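Local structure of plant cysteine oxidase 2 (Arabidopsis thaliana, 7CXZ) at residues Phe200-Phe204 with Ser205-Val209. The protein oxidises N-terminal cysteines of target proteins with dioxygen at a mononuclear iron centre, marking group VII ethylene response factors for degradation through the N-end rule pathway. Numbering follows the deposited sequence.
Sequences FDYPF and SSFSV
S205 meets P203 only loosely: its hydroxyl OG lies 4.0 Å from P203 CB, a slight contact between residues two apart as the chain starts to turn. At S206 the turn closes. Its backbone N donates to P203 O over 3.0 Å in a fairly straight bond. The S206 side chain folds back over P203, where OG comes to 3.5 Å from P203 CD, and CB stands 4.0 Å from Y202 CB. One residue on, F207 N makes the same kind of bond to F204 O, longer at 3.3 Å but nearly straight at 172°, so two successive i to i+3 bonds wind the chain through a short 3-10 turn. The turn brings the end of F207 round to Y202, five residues back. With CG set anti to its own carbonyl carbon (chi1 -67°), F207 places its ring edge-to-face with that of Y202, a T-shaped pair with centroids 5.6 Å apart and planes at 84°. Y202 CD2 lies at the edge of the F207 ring, near its plane and 3.9 Å from F207 CE2. The F204 ring packs instead on W224 and Y222 of strand 222-228 and on V212, V214 and K219; F207 also meets W224 edge-to-face. Y202 itself pairs through its backbone with W224 of the neighbouring strand. Well away from the iron, this is a 3-10 turn following strand 198-203, an edge strand of an antiparallel sheet in a cupin fold, spanned by an aromatic pair.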
loop_
_atom_site.group_PDB
_atom_site.type_symbol
_atom_site.label_atom_id
_atom_site.label_comp_id
_atom_site.label_asym_id
_atom_site.label_seq_id
_atom_site.Cartn_x
_atom_site.Cartn_y
_atom_site.Cartn_z
ATOM N N PHE A 200 -12.774 7.454 -5.698
ATOM C CA PHE A 200 -12.539 8.710 -6.381
ATOM C C PHE A 200 -12.459 9.809 -5.336
ATOM O O PHE A 200 -13.302 9.851 -4.437
ATOM C CB PHE A 200 -13.690 8.993 -7.344
ATOM C CG PHE A 200 -13.776 8.032 -8.505
ATOM C CD1 PHE A 200 -12.630 7.608 -9.169
ATOM C CD2 PHE A 200 -15.001 7.585 -8.942
ATOM C CE1 PHE A 200 -12.719 6.725 -10.252
ATOM C CE2 PHE A 200 -15.096 6.712 -10.035
ATOM C CZ PHE A 200 -13.954 6.283 -10.676
ATOM N N ASP A 201 -11.466 10.689 -5.432
ATOM C CA ASP A 201 -11.362 11.761 -4.458
ATOM C C ASP A 201 -11.744 13.106 -5.079
ATOM O O ASP A 201 -11.554 13.330 -6.281
ATOM C CB ASP A 201 -9.971 11.822 -3.797
ATOM C CG ASP A 201 -8.810 11.731 -4.770
ATOM O OD1 ASP A 201 -8.985 11.424 -5.974
ATOM O OD2 ASP A 201 -7.673 11.943 -4.297
ATOM N N TYR A 202 -12.322 13.978 -4.245
ATOM C CA TYR A 202 -12.851 15.283 -4.628
ATOM C C TYR A 202 -12.421 16.319 -3.605
ATOM O O TYR A 202 -12.302 16.004 -2.416
ATOM C CB TYR A 202 -14.385 15.276 -4.710
ATOM C CG TYR A 202 -14.895 14.334 -5.722
ATOM C CD1 TYR A 202 -15.019 14.720 -7.051
ATOM C CD2 TYR A 202 -15.227 13.040 -5.381
ATOM C CE1 TYR A 202 -15.457 13.847 -8.006
ATOM C CE2 TYR A 202 -15.680 12.157 -6.327
ATOM C CZ TYR A 202 -15.792 12.566 -7.645
ATOM O OH TYR A 202 -16.224 11.686 -8.607
ATOM N N PRO A 203 -12.213 17.564 -4.027
ATOM C CA PRO A 203 -11.946 18.632 -3.054
ATOM C C PRO A 203 -13.117 18.808 -2.106
ATOM O O PRO A 203 -14.272 18.495 -2.420
ATOM C CB PRO A 203 -11.757 19.891 -3.917
ATOM C CG PRO A 203 -11.705 19.426 -5.334
ATOM C CD PRO A 203 -12.286 18.051 -5.418
ATOM N N PHE A 204 -12.801 19.352 -0.929
ATOM C CA PHE A 204 -13.850 19.598 0.057
ATOM C C PHE A 204 -14.966 20.437 -0.532
ATOM O O PHE A 204 -16.150 20.149 -0.315
ATOM C CB PHE A 204 -13.286 20.296 1.289
ATOM C CG PHE A 204 -14.334 20.644 2.301
ATOM C CD1 PHE A 204 -14.743 19.705 3.230
ATOM C CD2 PHE A 204 -14.943 21.896 2.305
ATOM C CE1 PHE A 204 -15.709 20.001 4.173
ATOM C CE2 PHE A 204 -15.921 22.204 3.237
ATOM C CZ PHE A 204 -16.299 21.259 4.178
ATOM N N SER A 205 -14.602 21.470 -1.304
ATOM C CA SER A 205 -15.577 22.402 -1.855
ATOM C C SER A 205 -16.478 21.773 -2.905
ATOM O O SER A 205 -17.378 22.458 -3.396
ATOM C CB SER A 205 -14.857 23.607 -2.459
ATOM O OG SER A 205 -14.058 23.194 -3.560
ATOM N N SER A 206 -16.270 20.498 -3.269
ATOM C CA SER A 206 -17.137 19.851 -4.252
ATOM C C SER A 206 -18.447 19.355 -3.665
ATOM O O SER A 206 -19.371 19.038 -4.422
ATOM C CB SER A 206 -16.424 18.665 -4.918
ATOM O OG SER A 206 -15.572 19.115 -5.958
ATOM N N PHE A 207 -18.546 19.242 -2.342
ATOM C CA PHE A 207 -19.760 18.789 -1.686
ATOM C C PHE A 207 -20.038 19.720 -0.515
ATOM O O PHE A 207 -19.159 19.953 0.321
ATOM C CB PHE A 207 -19.645 17.345 -1.203
ATOM C CG PHE A 207 -19.547 16.324 -2.315
ATOM C CD1 PHE A 207 -20.680 15.771 -2.867
ATOM C CD2 PHE A 207 -18.306 15.887 -2.766
ATOM C CE1 PHE A 207 -20.586 14.819 -3.874
ATOM C CE2 PHE A 207 -18.208 14.948 -3.772
ATOM C CZ PHE A 207 -19.340 14.413 -4.328
ATOM N N SER A 208 -21.241 20.275 -0.477
ATOM C CA SER A 208 -21.674 21.179 0.583
ATOM C C SER A 208 -22.757 20.451 1.369
ATOM O O SER A 208 -23.892 20.363 0.905
ATOM C CB SER A 208 -22.182 22.490 -0.033
ATOM O OG SER A 208 -22.828 23.354 0.891
ATOM N N VAL A 209 -22.411 19.922 2.552
ATOM C CA VAL A 209 -23.264 19.002 3.309
ATOM C C VAL A 209 -23.681 19.645 4.632
ATOM O O VAL A 209 -22.847 20.271 5.294
ATOM C CB VAL A 209 -22.526 17.672 3.588
ATOM C CG1 VAL A 209 -23.453 16.693 4.254
ATOM C CG2 VAL A 209 -21.918 17.103 2.303
#